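Local structure of EAL domain protein (Vibrio cholerae serotype O1, 6IJ2) at residues Tyr69-Asp72 with Gln73-Val77; Val145-Tyr148 with Lys149-Phe153; Leu167-Leu170 with Ala171-Thr175. The protein degrades the cyclic dinucleotides c-di-GMP and cGAMP as a phosphodiesterase of the EAL family and is captured here with the linear dinucleotide 5'-pGpG. The protein carries 1 engineered substitution. All coordinates share one frame; numbering follows the deposited sequence.

Interaction 1: Tyr69-Asp72 with Gln73-Val77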
loop_
_atom_site.group_PDB
_atom_site.type_symbol
_atom_site.label_atom_id
_atom_site.label_comp_id
_atom_site.label_asym_id
_atom_site.label_seq_id
_atom_site.Cartn_x
_atom_site.Cartn_y
_atom_site.Cartn_z
ATOM N N TYR A 69 -9.032 -22.408 -9.762
ATOM C CA TYR A 69 -9.639 -23.025 -8.588
ATOM C C TYR A 69 -9.081 -24.420 -8.349
ATOM O O TYR A 69 -8.744 -24.772 -7.212
ATOM C CB TYR A 69 -11.158 -23.060 -8.742
ATOM C CG TYR A 69 -11.750 -21.711 -9.075
ATOM C CD1 TYR A 69 -11.943 -20.754 -8.087
ATOM C CD2 TYR A 69 -12.104 -21.388 -10.380
ATOM C CE1 TYR A 69 -12.478 -19.517 -8.388
ATOM C CE2 TYR A 69 -12.640 -20.154 -10.690
ATOM C CZ TYR A 69 -12.826 -19.221 -9.690
ATOM O OH TYR A 69 -13.360 -17.991 -9.998
ATOM N N LEU A 70 -8.957 -25.222 -9.408
ATOM C CA LEU A 70 -8.372 -26.552 -9.263
ATOM C C LEU A 70 -6.921 -26.460 -8.814
ATOM O O LEU A 70 -6.458 -27.268 -7.999
ATOM C CB LEU A 70 -8.481 -27.314 -10.586
ATOM C CG LEU A 70 -8.625 -28.843 -10.613
ATOM C CD1 LEU A 70 -8.841 -29.319 -12.046
ATOM C CD2 LEU A 70 -7.433 -29.562 -9.996
ATOM N N PHE A 71 -6.186 -25.475 -9.335
ATOM C CA PHE A 71 -4.791 -25.303 -8.949
ATOM C C PHE A 71 -4.669 -24.921 -7.477
ATOM O O PHE A 71 -3.812 -25.452 -6.758
ATOM C CB PHE A 71 -4.137 -24.250 -9.850
ATOM C CG PHE A 71 -2.785 -23.825 -9.382
ATOM C CD1 PHE A 71 -1.690 -24.651 -9.563
ATOM C CD2 PHE A 71 -2.611 -22.613 -8.739
ATOM C CE1 PHE A 71 -0.443 -24.275 -9.117
ATOM C CE2 PHE A 71 -1.370 -22.234 -8.293
ATOM C CZ PHE A 71 -0.282 -23.069 -8.483
ATOM N N ASP A 72 -5.526 -24.010 -7.014
ATOM C CA ASP A 72 -5.511 -23.600 -5.614
ATOM C C ASP A 72 -5.754 -24.789 -4.691
ATOM O O ASP A 72 -4.997 -25.022 -3.741
ATOM C CB ASP A 72 -6.563 -22.516 -5.389
ATOM C CG ASP A 72 -6.469 -21.894 -4.023
ATOM O OD1 ASP A 72 -5.402 -21.325 -3.707
ATOM O OD2 ASP A 72 -7.461 -21.968 -3.266
ATOM N N GLN A 73 -6.807 -25.560 -4.962
ATOM C CA GLN A 73 -7.098 -26.729 -4.137
ATOM C C GLN A 73 -5.943 -27.725 -4.159
ATOM O O GLN A 73 -5.608 -28.317 -3.128
ATOM C CB GLN A 73 -8.397 -27.387 -4.608
ATOM C CG GLN A 73 -9.578 -26.435 -4.602
ATOM C CD GLN A 73 -10.915 -27.139 -4.717
ATOM O OE1 GLN A 73 -11.801 -26.946 -3.883
ATOM N NE2 GLN A 73 -11.075 -27.951 -5.758
ATOM N N MET A 74 -5.314 -27.911 -5.324
ATOM C CA MET A 74 -4.181 -28.826 -5.421
ATOM C C MET A 74 -3.003 -28.357 -4.575
ATOM O O MET A 74 -2.367 -29.166 -3.888
ATOM C CB MET A 74 -3.762 -28.986 -6.883
ATOM C CG MET A 74 -4.609 -29.973 -7.665
ATOM S SD MET A 74 -3.866 -31.614 -7.744
ATOM C CE MET A 74 -2.656 -31.373 -9.047
ATOM N N CYS A 75 -2.688 -27.056 -4.619
ATOM C CA CYS A 75 -1.611 -26.523 -3.781
ATOM C C CYS A 75 -1.847 -26.827 -2.313
ATOM O O CYS A 75 -0.907 -27.144 -1.575
ATOM C CB CYS A 75 -1.477 -25.010 -3.955
ATOM S SG CYS A 75 -0.636 -24.478 -5.424
ATOM N N ARG A 76 -3.093 -26.700 -1.864
ATOM C CA ARG A 76 -3.394 -26.923 -0.458
ATOM C C ARG A 76 -3.194 -28.380 -0.076
ATOM O O ARG A 76 -2.596 -28.675 0.961
ATOM C CB ARG A 76 -4.819 -26.475 -0.160
ATOM C CG ARG A 76 -4.994 -24.967 -0.329
ATOM C CD ARG A 76 -6.417 -24.563 -0.087
ATOM N NE ARG A 76 -6.604 -23.142 -0.319
ATOM C CZ ARG A 76 -7.592 -22.432 0.208
ATOM N NH1 ARG A 76 -8.470 -23.024 1.008
ATOM N NH2 ARG A 76 -7.693 -21.134 -0.053
ATOM N N VAL A 77 -3.668 -29.303 -0.914
ATOM C CA VAL A 77 -3.597 -30.721 -0.585
ATOM C C VAL A 77 -2.156 -31.219 -0.626
ATOM O O VAL A 77 -1.731 -32.001 0.237
ATOM C CB VAL A 77 -4.502 -31.527 -1.533
ATOM C CG1 VAL A 77 -4.310 -33.010 -1.299
ATOM C CG2 VAL A 77 -5.959 -31.140 -1.331
HETATM O O HOH W 1 -4.004 -21.644 -1.696
#

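Interaction 2: Val145-Tyr148 with Lys149-Phe153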
loop_
_atom_site.group_PDB
_atom_site.type_symbol
_atom_site.label_atom_id
_atom_site.label_comp_id
_atom_site.label_asym_id
_atom_site.label_seq_id
_atom_site.Cartn_x
_atom_site.Cartn_y
_atom_site.Cartn_z
ATOM N N VAL A 145 -11.161 -13.681 5.080
ATOM C CA VAL A 145 -10.278 -13.773 6.239
ATOM C C VAL A 145 -11.073 -14.088 7.497
ATOM O O VAL A 145 -10.682 -14.941 8.302
ATOM C CB VAL A 145 -9.469 -12.473 6.389
ATOM C CG1 VAL A 145 -8.662 -12.482 7.682
ATOM C CG2 VAL A 145 -8.562 -12.276 5.188
ATOM N N GLU A 146 -12.207 -13.413 7.690
ATOM C CA GLU A 146 -12.976 -13.652 8.907
ATOM C C GLU A 146 -13.635 -15.029 8.898
ATOM O O GLU A 146 -13.782 -15.649 9.959
ATOM C CB GLU A 146 -13.997 -12.530 9.101
ATOM C CG GLU A 146 -13.312 -11.198 9.416
ATOM C CD GLU A 146 -14.274 -10.051 9.689
ATOM O OE1 GLU A 146 -13.798 -8.975 10.112
ATOM O OE2 GLU A 146 -15.496 -10.218 9.483
ATOM N N TYR A 147 -14.017 -15.531 7.719
ATOM C CA TYR A 147 -14.548 -16.888 7.639
ATOM C C TYR A 147 -13.480 -17.916 7.992
ATOM O O TYR A 147 -13.746 -18.870 8.732
ATOM C CB TYR A 147 -15.108 -17.162 6.244
ATOM C CG TYR A 147 -15.575 -18.587 6.051
ATOM C CD1 TYR A 147 -16.652 -19.085 6.769
ATOM C CD2 TYR A 147 -14.943 -19.431 5.147
ATOM C CE1 TYR A 147 -17.085 -20.387 6.598
ATOM C CE2 TYR A 147 -15.374 -20.737 4.961
ATOM C CZ TYR A 147 -16.442 -21.206 5.692
ATOM O OH TYR A 147 -16.875 -22.501 5.525
ATOM N N TYR A 148 -12.265 -17.733 7.472
ATOM C CA TYR A 148 -11.186 -18.664 7.781
ATOM C C TYR A 148 -10.841 -18.630 9.264
ATOM O O TYR A 148 -10.606 -19.683 9.876
ATOM C CB TYR A 148 -9.959 -18.346 6.927
ATOM C CG TYR A 148 -10.044 -18.897 5.522
ATOM C CD1 TYR A 148 -11.270 -19.060 4.892
ATOM C CD2 TYR A 148 -8.902 -19.282 4.836
ATOM C CE1 TYR A 148 -11.352 -19.569 3.607
ATOM C CE2 TYR A 148 -8.975 -19.800 3.556
ATOM C CZ TYR A 148 -10.202 -19.939 2.943
ATOM O OH TYR A 148 -10.278 -20.454 1.668
ATOM N N LYS A 149 -10.806 -17.432 9.856
ATOM C CA LYS A 149 -10.623 -17.317 11.300
ATOM C C LYS A 149 -11.693 -18.100 12.053
ATOM O O LYS A 149 -11.391 -18.794 13.031
ATOM C CB LYS A 149 -10.645 -15.848 11.724
ATOM C CG LYS A 149 -9.450 -15.037 11.260
ATOM C CD LYS A 149 -9.487 -13.638 11.855
ATOM C CE LYS A 149 -8.097 -13.160 12.208
ATOM N NZ LYS A 149 -8.138 -12.107 13.264
ATOM N N SER A 150 -12.949 -18.017 11.593
ATOM C CA SER A 150 -14.041 -18.700 12.279
ATOM C C SER A 150 -13.903 -20.215 12.200
ATOM O O SER A 150 -14.328 -20.924 13.120
ATOM C CB SER A 150 -15.387 -18.259 11.698
ATOM O OG SER A 150 -15.580 -18.756 10.385
ATOM N N LEU A 151 -13.319 -20.729 11.118
ATOM C CA LEU A 151 -13.097 -22.162 11.013
ATOM C C LEU A 151 -11.905 -22.640 11.831
ATOM O O LEU A 151 -11.743 -23.854 11.995
ATOM C CB LEU A 151 -12.898 -22.564 9.552
ATOM C CG LEU A 151 -14.091 -22.369 8.620
ATOM C CD1 LEU A 151 -13.804 -22.989 7.267
ATOM C CD2 LEU A 151 -15.349 -22.959 9.226
ATOM N N GLY A 152 -11.070 -21.731 12.336
ATOM C CA GLY A 152 -9.918 -22.096 13.139
ATOM C C GLY A 152 -8.573 -21.861 12.486
ATOM O O GLY A 152 -7.546 -22.031 13.153
ATOM N N PHE A 153 -8.540 -21.466 11.217
ATOM C CA PHE A 153 -7.278 -21.194 10.539
ATOM C C PHE A 153 -6.582 -19.975 11.131
ATOM O O PHE A 153 -7.223 -19.044 11.622
ATOM C CB PHE A 153 -7.514 -20.959 9.044
ATOM C CG PHE A 153 -7.949 -22.185 8.315
ATOM C CD1 PHE A 153 -7.049 -23.210 8.067
ATOM C CD2 PHE A 153 -9.261 -22.334 7.896
ATOM C CE1 PHE A 153 -7.442 -24.358 7.405
ATOM C CE2 PHE A 153 -9.666 -23.493 7.240
ATOM C CZ PHE A 153 -8.757 -24.500 6.989
#

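Interaction 3: Leu167-Leu170 with Ala171-Thr175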
loop_
_atom_site.group_PDB
_atom_site.type_symbol
_atom_site.label_atom_id
_atom_site.label_comp_id
_atom_site.label_asym_id
_atom_site.label_seq_id
_atom_site.Cartn_x
_atom_site.Cartn_y
_atom_site.Cartn_z
ATOM N N LEU A 167 -2.081 -0.986 4.636
ATOM C CA LEU A 167 -2.840 -0.213 5.615
ATOM C C LEU A 167 -4.310 -0.167 5.250
ATOM O O LEU A 167 -5.167 -0.133 6.140
ATOM C CB LEU A 167 -2.272 1.207 5.752
ATOM C CG LEU A 167 -0.933 1.252 6.499
ATOM C CD1 LEU A 167 -0.415 2.693 6.582
ATOM C CD2 LEU A 167 -1.045 0.620 7.902
ATOM N N ASN A 168 -4.616 -0.174 3.951
ATOM C CA ASN A 168 -5.999 -0.238 3.494
ATOM C C ASN A 168 -6.701 -1.470 4.060
ATOM O O ASN A 168 -7.886 -1.425 4.410
ATOM C CB ASN A 168 -6.008 -0.253 1.964
ATOM C CG ASN A 168 -7.392 -0.110 1.368
ATOM O OD1 ASN A 168 -8.284 0.501 1.952
ATOM N ND2 ASN A 168 -7.570 -0.667 0.177
ATOM N N LEU A 169 -5.985 -2.578 4.153
ATOM C CA LEU A 169 -6.579 -3.793 4.704
ATOM C C LEU A 169 -6.728 -3.689 6.217
ATOM O O LEU A 169 -7.824 -3.895 6.759
ATOM C CB LEU A 169 -5.724 -4.990 4.321
ATOM C CG LEU A 169 -5.601 -5.222 2.812
ATOM C CD1 LEU A 169 -4.770 -6.463 2.522
ATOM C CD2 LEU A 169 -6.980 -5.348 2.192
ATOM N N LEU A 170 -5.636 -3.343 6.910
ATOM C CA LEU A 170 -5.610 -3.334 8.374
ATOM C C LEU A 170 -6.638 -2.394 8.980
ATOM O O LEU A 170 -7.013 -2.579 10.144
ATOM C CB LEU A 170 -4.229 -2.925 8.877
ATOM C CG LEU A 170 -3.125 -3.928 8.614
ATOM C CD1 LEU A 170 -1.817 -3.402 9.160
ATOM C CD2 LEU A 170 -3.515 -5.214 9.300
ATOM N N ALA A 171 -7.074 -1.375 8.236
ATOM C CA ALA A 171 -8.077 -0.451 8.758
ATOM C C ALA A 171 -9.411 -1.144 8.994
ATOM O O ALA A 171 -10.173 -0.739 9.879
ATOM C CB ALA A 171 -8.257 0.739 7.805
ATOM N N ASP A 172 -9.708 -2.199 8.238
ATOM C CA ASP A 172 -11.023 -2.816 8.310
ATOM C C ASP A 172 -11.029 -4.238 8.860
ATOM O O ASP A 172 -12.097 -4.718 9.248
ATOM C CB ASP A 172 -11.686 -2.797 6.926
ATOM C CG ASP A 172 -12.146 -1.402 6.522
ATOM O OD1 ASP A 172 -12.762 -0.717 7.368
ATOM O OD2 ASP A 172 -11.888 -0.984 5.371
ATOM N N PHE A 173 -9.886 -4.918 8.906
ATOM C CA PHE A 173 -9.810 -6.218 9.567
ATOM C C PHE A 173 -8.371 -6.489 9.971
ATOM O O PHE A 173 -7.433 -5.905 9.429
ATOM C CB PHE A 173 -10.334 -7.355 8.675
ATOM C CG PHE A 173 -9.509 -7.599 7.447
ATOM C CD1 PHE A 173 -9.738 -6.862 6.286
ATOM C CD2 PHE A 173 -8.517 -8.564 7.441
ATOM C CE1 PHE A 173 -8.990 -7.091 5.152
ATOM C CE2 PHE A 173 -7.762 -8.793 6.312
ATOM C CZ PHE A 173 -8.002 -8.053 5.163
ATOM N N GLN A 174 -8.191 -7.404 10.921
ATOM C CA GLN A 174 -6.837 -7.719 11.333
ATOM C C GLN A 174 -6.624 -9.224 11.262
ATOM O O GLN A 174 -7.496 -10.005 11.643
ATOM C CB GLN A 174 -6.545 -7.191 12.735
ATOM C CG GLN A 174 -6.605 -5.672 12.841
ATOM C CD GLN A 174 -8.023 -5.135 12.914
ATOM O OE1 GLN A 174 -8.834 -5.602 13.721
ATOM N NE2 GLN A 174 -8.337 -4.149 12.067
ATOM N N THR A 175 -5.471 -9.611 10.734
ATOM C CA THR A 175 -5.045 -11.000 10.720
ATOM C C THR A 175 -4.255 -11.316 11.983
ATOM O O THR A 175 -3.932 -10.433 12.784
ATOM C CB THR A 175 -4.196 -11.254 9.480
ATOM O OG1 THR A 175 -3.257 -10.176 9.353
ATOM C CG2 THR A 175 -5.084 -11.255 8.238
#

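Interaction 1: Tyr69-Asp72 with Gln73-Val77
Cys75 sets its sulfur over one face of the Phe71 ring, one turn further along helix 68-85. SG stands 3.8 Å from the ring centroid and 26° off the ring normal, displaced toward the rim, and its closest ring atom is Phe71 CZ at 3.4 Å. The ring reaches this place because Phe71 CG lies anti to its backbone N (chi1 170°). On another side of the helix, Asp72 and Arg76 form an i to i+4 salt bridge, OD2 to NE 3.3 Å. Carboxylate and guanidinium planes are turned 72° apart, so the two groups meet obliquely and not as a flat, two-pronged pair. A water at 2.5 Å donates to Asp72 OD1 and makes a weak bond with Arg76 NE. The far end of the guanidinium is held by Thr111 and Tyr148, with Phe96 in a cation-pi contact. Leu70 and Met74 run side by side on a third flank, CD2 to CG 3.7 Å. Four i to i+4 backbone bonds, from Tyr69 O–Gln73 N to Asp72 O–Arg76 N, carry the helix through these pairs. Cys75 also packs on a guanine base of the bound dinucleotide, so the Phe71–Cys75 pair borders the ligand site, while the buried Asp72 carboxylate probably offsets the arginine charge.

Interaction 2: Val145-Tyr148 with Lys149-Phe153
Tyr148 O gathers the amide of Phe153 and, more weakly, those of Leu151 and Gly152 where helix 139-151 ends in a Schellman motif. This helix is the crossover of the beta-alpha-beta unit formed with strands 125-129 and 154-160 in the EAL domain. Among the backbone bonds, Lys149 N–Val145 O, Ser150 N–Glu146 O and Leu151 N–Tyr147 O continue the i to i+4 ladder. Phe153 N to Tyr148 O, 3.0 Å, then spans five residues; Gly152 N to Lys149 O, also 3.0 Å, is the second bond of the motif. Gly152 supplies the positive phi (111°) that turns the chain out of the helix.

Contacts of the rings lie on two flanks. Leu151 crosses one face of the Tyr147 ring, its CG 4.2 Å from the centroid and 19° off the normal in a CH-pi contact, while CD1 comes to 3.6 Å from Tyr147 CZ. The Tyr147 ring also has a cation-pi contact with Arg106. On the buried flank, the Tyr148 and Phe153 rings meet obliquely, centroids 5.5 Å apart and planes at 43°. Each also meets Phe127 edge-to-face, which binds the helix end to the neighbouring strand 125-129. The edge of the Phe153 ring faces the Tyr148 carbonyl, with CD2 3.6 Å from O.

One polar side chain turns back onto the helix: chi1 of Ser150 sets OG between the backbone N and the carbonyl carbon, and from there the hydroxyl donates to Tyr147 O in a very short 2.5 Å hydrogen bond.

Interaction 3: Leu167-Leu170 with Ala171-Thr175
Leu169 and Phe173 form the tightly packed side of this helix end, their side chains running alongside each other in the same direction. Leu169 CB approaches Phe173 CZ to 3.9 Å, and Ile141, Lys142 and Val145 of helix 139-151 add to the packing around the pair. Phe173 CG sits between its own backbone N and carbonyl carbon (chi1 65°), which folds the ring back toward the helix. Leu169 O accepts two amides: Phe173 N at 3.1 Å in the carbonyl plane, and Asp172 N at 2.9 Å from above that plane. Further on, Gln174 bends at chi2 (78°) and its NE2 donates to Leu170 O at 2.8 Å, the acceptor lying in the amide plane. Leu170 CA adds a C-H...O contact to Phe173 O at 3.3 Å.

The looser side carries Asn168 and Asp172, both partly exposed: the Asn168 side chain stays clear of residues 171-175, and Asp172 makes a marginal approach, CB to Leu169 O 4.0 Å. Their polar ends turn elsewhere, Asn168 ND2 to Val135 O and Asp172 OD1 to a salt bridge with Arg194 of the second subunit. Backbone and side-chain amides thus take up the last carbonyls of helix 166-170 as the chain passes toward strand 177-180, at the dimer interface of this EAL domain.

From the N terminus the three contacts follow in series, each within one continuous run of chain; none nests in or crosses another, and none closes a long loop. Interaction 1 lies within helix 68-85, interaction 2 at the end of helix 139-151, and interaction 3 where helix 166-170 ends. Interaction 2 bridges the others: Tyr148 OH probably bonds Arg76 NH2 (3.2 Å), joining helix 68-85 to helix 139-151, while Lys149 NZ probably bonds Gln174 O (2.7 Å) and Val145 packs on Phe173 and Thr175, joining helix 139-151 to the loop before strand 177-180. Interactions 1 and 3 do not touch; their nearest atoms are about 13 Å apart.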